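Local coordinates for p-47 protein (Clostridium botulinum E1 str. 'BoNT E Beluga', PDB 5WIX) that is of unknown function but has a tubular, BPI-like TULIP fold, which suggests that it may bind lipids or other hydrophobic molecules, at residues W285-I299 with S378-S390. Sequence-based numbering, arbitrary orientation.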
# COMPACT_ATOMS: atom_id res chain seq x y z
N TRP A 285 -28.96 -16.40 10.34
CA TRP A 285 -29.36 -15.04 10.69
C TRP A 285 -29.88 -14.97 12.12
O TRP A 285 -30.31 -15.97 12.70
CB TRP A 285 -30.44 -14.54 9.74
CG TRP A 285 -30.49 -13.07 9.66
CD1 TRP A 285 -31.37 -12.25 10.29
CD2 TRP A 285 -29.61 -12.23 8.92
NE1 TRP A 285 -31.11 -10.93 9.97
CE2 TRP A 285 -30.03 -10.90 9.13
CE3 TRP A 285 -28.51 -12.47 8.10
CZ2 TRP A 285 -29.38 -9.82 8.55
CZ3 TRP A 285 -27.87 -11.40 7.52
CH2 TRP A 285 -28.31 -10.08 7.75
N TYR A 286 -29.84 -13.77 12.67
CA TYR A 286 -30.39 -13.56 14.00
C TYR A 286 -31.92 -13.49 13.96
O TYR A 286 -32.52 -13.36 12.89
CB TYR A 286 -29.79 -12.30 14.62
CG TYR A 286 -30.15 -11.00 13.93
CD1 TYR A 286 -31.30 -10.32 14.27
CD2 TYR A 286 -29.32 -10.45 12.95
CE1 TYR A 286 -31.63 -9.12 13.65
CE2 TYR A 286 -29.64 -9.25 12.33
CZ TYR A 286 -30.79 -8.58 12.68
OH TYR A 286 -31.14 -7.40 12.07
N GLY A 287 -32.56 -13.59 15.12
CA GLY A 287 -34.01 -13.65 15.15
C GLY A 287 -34.74 -12.34 14.89
O GLY A 287 -34.47 -11.33 15.56
N ILE A 288 -35.70 -12.37 13.96
CA ILE A 288 -36.61 -11.24 13.65
C ILE A 288 -38.05 -11.49 14.12
O ILE A 288 -38.66 -12.46 13.69
CB ILE A 288 -36.70 -10.98 12.13
CG1 ILE A 288 -35.32 -10.74 11.53
CG2 ILE A 288 -37.61 -9.80 11.85
CD1 ILE A 288 -35.29 -11.09 10.05
N LYS A 289 -38.60 -10.59 14.94
CA LYS A 289 -39.98 -10.76 15.43
C LYS A 289 -41.04 -10.11 14.57
O LYS A 289 -41.13 -8.89 14.45
CB LYS A 289 -40.12 -10.21 16.84
CG LYS A 289 -41.52 -10.35 17.40
CD LYS A 289 -41.51 -10.16 18.91
CE LYS A 289 -42.82 -9.59 19.43
NZ LYS A 289 -42.63 -9.23 20.86
N VAL A 290 -41.87 -10.96 13.98
CA VAL A 290 -42.96 -10.52 13.13
C VAL A 290 -44.27 -10.95 13.74
O VAL A 290 -44.53 -12.15 13.88
CB VAL A 290 -42.85 -11.13 11.76
CG1 VAL A 290 -43.93 -10.56 10.85
CG2 VAL A 290 -41.46 -10.88 11.22
N ALA A 291 -45.11 -9.96 14.07
CA ALA A 291 -46.29 -10.19 14.89
C ALA A 291 -45.78 -10.81 16.17
O ALA A 291 -44.84 -10.27 16.77
CB ALA A 291 -47.31 -11.09 14.21
N ALA A 292 -46.33 -11.96 16.54
CA ALA A 292 -46.07 -12.51 17.87
C ALA A 292 -44.93 -13.52 17.89
O ALA A 292 -44.55 -13.99 18.96
CB ALA A 292 -47.34 -13.15 18.44
N LEU A 293 -44.38 -13.84 16.73
CA LEU A 293 -43.35 -14.87 16.67
C LEU A 293 -41.97 -14.43 16.13
O LEU A 293 -41.88 -13.56 15.26
CB LEU A 293 -43.86 -16.03 15.82
CG LEU A 293 -44.92 -16.86 16.54
CD1 LEU A 293 -46.33 -16.35 16.24
CD2 LEU A 293 -44.77 -18.30 16.14
N TYR A 294 -40.91 -15.05 16.65
CA TYR A 294 -39.54 -14.87 16.16
C TYR A 294 -39.22 -15.80 14.99
O TYR A 294 -39.44 -17.01 15.07
CB TYR A 294 -38.52 -15.09 17.29
CG TYR A 294 -38.40 -13.90 18.23
CD1 TYR A 294 -37.39 -12.95 18.07
CD2 TYR A 294 -39.30 -13.72 19.27
CE1 TYR A 294 -37.30 -11.85 18.93
CE2 TYR A 294 -39.21 -12.63 20.11
CZ TYR A 294 -38.22 -11.71 19.94
OH TYR A 294 -38.15 -10.65 20.81
N TYR A 295 -38.68 -15.23 13.91
CA TYR A 295 -38.24 -16.04 12.77
C TYR A 295 -36.71 -15.94 12.62
O TYR A 295 -36.11 -14.96 13.05
CB TYR A 295 -38.98 -15.63 11.51
CG TYR A 295 -40.50 -15.69 11.65
CD1 TYR A 295 -41.23 -16.75 11.12
CD2 TYR A 295 -41.19 -14.68 12.32
CE1 TYR A 295 -42.61 -16.80 11.25
CE2 TYR A 295 -42.57 -14.72 12.46
CZ TYR A 295 -43.28 -15.78 11.93
OH TYR A 295 -44.66 -15.81 12.08
N TYR A 296 -36.10 -16.97 12.05
CA TYR A 296 -34.65 -17.13 12.02
C TYR A 296 -34.17 -17.56 10.66
O TYR A 296 -33.82 -18.73 10.46
CB TYR A 296 -34.18 -18.16 13.04
CG TYR A 296 -34.31 -17.75 14.49
CD1 TYR A 296 -33.21 -17.29 15.19
CD2 TYR A 296 -35.53 -17.83 15.15
CE1 TYR A 296 -33.32 -16.92 16.51
CE2 TYR A 296 -35.65 -17.46 16.49
CZ TYR A 296 -34.54 -17.00 17.16
OH TYR A 296 -34.64 -16.63 18.49
N PRO A 297 -34.13 -16.61 9.71
CA PRO A 297 -33.87 -16.99 8.32
C PRO A 297 -32.46 -17.47 8.15
O PRO A 297 -31.63 -17.20 9.02
CB PRO A 297 -34.12 -15.69 7.56
CG PRO A 297 -33.74 -14.64 8.55
CD PRO A 297 -34.15 -15.15 9.90
N GLU A 298 -32.18 -18.20 7.07
CA GLU A 298 -30.81 -18.62 6.80
C GLU A 298 -30.45 -18.40 5.34
O GLU A 298 -31.13 -18.89 4.43
CB GLU A 298 -30.60 -20.08 7.19
CG GLU A 298 -31.56 -21.03 6.55
CD GLU A 298 -31.62 -22.37 7.27
OE1 GLU A 298 -30.94 -23.30 6.78
OE2 GLU A 298 -32.33 -22.48 8.31
N ILE A 299 -29.37 -17.65 5.12
CA ILE A 299 -28.81 -17.48 3.80
C ILE A 299 -27.94 -18.69 3.44
O ILE A 299 -27.06 -19.08 4.22
CB ILE A 299 -27.96 -16.19 3.70
CG1 ILE A 299 -28.81 -14.97 4.06
CG2 ILE A 299 -27.47 -16.04 2.29
CD1 ILE A 299 -28.17 -14.05 5.09
N SER A 378 -44.79 -11.92 4.58
CA SER A 378 -44.42 -10.83 5.47
C SER A 378 -43.10 -11.11 6.19
O SER A 378 -42.29 -10.21 6.37
CB SER A 378 -45.54 -10.57 6.47
OG SER A 378 -45.28 -9.38 7.19
N VAL A 379 -42.85 -12.36 6.58
CA VAL A 379 -41.56 -12.69 7.20
C VAL A 379 -40.43 -12.60 6.16
O VAL A 379 -39.33 -12.11 6.46
CB VAL A 379 -41.60 -14.10 7.85
CG1 VAL A 379 -40.23 -14.49 8.37
CG2 VAL A 379 -42.58 -14.09 9.00
N GLY A 380 -40.72 -13.05 4.94
CA GLY A 380 -39.80 -12.92 3.83
C GLY A 380 -39.35 -11.49 3.63
O GLY A 380 -38.14 -11.21 3.66
N ASN A 381 -40.30 -10.58 3.46
CA ASN A 381 -40.00 -9.17 3.21
C ASN A 381 -39.29 -8.50 4.38
O ASN A 381 -38.53 -7.56 4.21
CB ASN A 381 -41.27 -8.38 2.86
CG ASN A 381 -41.80 -8.71 1.47
OD1 ASN A 381 -41.05 -9.13 0.59
ND2 ASN A 381 -43.10 -8.50 1.27
N TRP A 382 -39.53 -8.99 5.59
CA TRP A 382 -38.85 -8.44 6.75
C TRP A 382 -37.40 -8.90 6.81
O TRP A 382 -36.50 -8.17 7.26
CB TRP A 382 -39.58 -8.83 8.04
CG TRP A 382 -40.75 -7.96 8.29
CD1 TRP A 382 -42.06 -8.32 8.29
CD2 TRP A 382 -40.71 -6.56 8.54
NE1 TRP A 382 -42.85 -7.22 8.54
CE2 TRP A 382 -42.04 -6.13 8.70
CE3 TRP A 382 -39.68 -5.62 8.66
CZ2 TRP A 382 -42.37 -4.80 8.96
CZ3 TRP A 382 -40.01 -4.31 8.92
CH2 TRP A 382 -41.34 -3.91 9.07
N SER A 383 -37.18 -10.13 6.34
CA SER A 383 -35.87 -10.75 6.40
C SER A 383 -34.95 -10.11 5.39
O SER A 383 -33.79 -9.82 5.69
CB SER A 383 -35.98 -12.26 6.16
OG SER A 383 -36.54 -12.92 7.30
N LEU A 384 -35.49 -9.88 4.19
CA LEU A 384 -34.72 -9.25 3.12
C LEU A 384 -34.20 -7.89 3.56
O LEU A 384 -33.03 -7.54 3.35
CB LEU A 384 -35.56 -9.14 1.85
CG LEU A 384 -35.78 -10.45 1.09
CD1 LEU A 384 -36.67 -10.28 -0.14
CD2 LEU A 384 -34.44 -11.06 0.70
N LYS A 385 -35.08 -7.12 4.21
CA LYS A 385 -34.69 -5.83 4.75
C LYS A 385 -33.53 -6.03 5.71
O LYS A 385 -32.51 -5.36 5.59
CB LYS A 385 -35.88 -5.13 5.41
CG LYS A 385 -36.97 -4.79 4.37
CD LYS A 385 -38.16 -4.01 4.95
CE LYS A 385 -39.15 -3.61 3.84
NZ LYS A 385 -40.32 -2.84 4.38
N SER A 386 -33.68 -6.99 6.61
CA SER A 386 -32.64 -7.26 7.59
C SER A 386 -31.29 -7.46 6.91
O SER A 386 -30.30 -6.94 7.39
CB SER A 386 -32.98 -8.50 8.42
OG SER A 386 -32.47 -8.34 9.74
N PHE A 387 -31.29 -8.19 5.80
CA PHE A 387 -30.07 -8.50 5.05
C PHE A 387 -29.38 -7.24 4.52
O PHE A 387 -28.27 -6.88 4.92
CB PHE A 387 -30.39 -9.41 3.86
CG PHE A 387 -30.88 -10.77 4.24
CD1 PHE A 387 -30.72 -11.25 5.53
CD2 PHE A 387 -31.49 -11.58 3.29
CE1 PHE A 387 -31.17 -12.51 5.87
CE2 PHE A 387 -31.95 -12.84 3.62
CZ PHE A 387 -31.79 -13.31 4.91
N ARG A 388 -30.07 -6.61 3.57
CA ARG A 388 -29.68 -5.31 3.07
C ARG A 388 -29.15 -4.39 4.17
O ARG A 388 -28.04 -3.88 4.08
CB ARG A 388 -30.86 -4.64 2.37
CG ARG A 388 -30.60 -3.19 2.05
CD ARG A 388 -31.73 -2.58 1.28
NE ARG A 388 -32.91 -2.44 2.11
CZ ARG A 388 -34.13 -2.24 1.64
NH1 ARG A 388 -34.33 -2.15 0.32
NH2 ARG A 388 -35.15 -2.12 2.49
N ASP A 389 -29.93 -4.21 5.22
CA ASP A 389 -29.56 -3.32 6.31
C ASP A 389 -28.14 -3.62 6.85
O ASP A 389 -27.43 -2.71 7.31
CB ASP A 389 -30.60 -3.40 7.45
CG ASP A 389 -31.86 -2.56 7.17
OD1 ASP A 389 -32.23 -2.38 5.98
OD2 ASP A 389 -32.48 -2.10 8.15
N SER A 390 -27.73 -4.89 6.76
CA SER A 390 -26.47 -5.33 7.37
C SER A 390 -25.30 -5.03 6.47
O SER A 390 -24.16 -5.11 6.89
CB SER A 390 -26.49 -6.83 7.67
OG SER A 390 -26.33 -7.56 6.45
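Phe387 presents its ring edge to one face of Trp285 in a T-shaped (edge-to-face) pair, the planes at 72°. The centroids of the Phe387 ring and the six-membered ring of Trp285 are 4.5 Å apart. Tyr286, the next residue in the chain, covers the opposite face of the indole near its rim. At the indole edge, CH2 of Trp285 meets OG of Ser390, a hydroxyl already bonded to the carbonyl oxygen of Phe387. Ile299 lays CD1 over one face of the Phe387 ring, while the carbonyl oxygen of Ser383, one helical turn back, lies above the rim of the other. With CG swung away from its own backbone N (chi1 -156°), Trp285 points its pyrrole N-H at the helix. There NE1 of Trp285 donates to OG of Ser386 at 2.9 Å, in a bond clearly bent and tilted slightly from the ring plane. OG of Ser386 also lies 2.8 Å from OH of Tyr286, so two aromatic side chains converge on one serine. Farther along, CG2 of Val379 stands almost exactly on the normal of the Tyr295 ring, a CH-pi contact 3.3 Å from its centroid. Val290 packs against Val379 and sets both its methyls against CD1 of Trp382. Between these clusters, CD1 of Ile288 and CG of Pro297 each come within 3.5 Å of OG of Ser383, whose hydroxyl is turned back into the helix to bond the carbonyl oxygen of Val379. The type II' turn from Val290 to Leu293 closes the beta hairpin, and strand 288-290 runs roughly antiparallel to the helix. Strands 311-322 and 328-343 also pack on this helix, through Val379, Ser383 and Phe387: a long helix cradled by a curled antiparallel sheet, as in the elongated modules of the BPI-like TULIP fold.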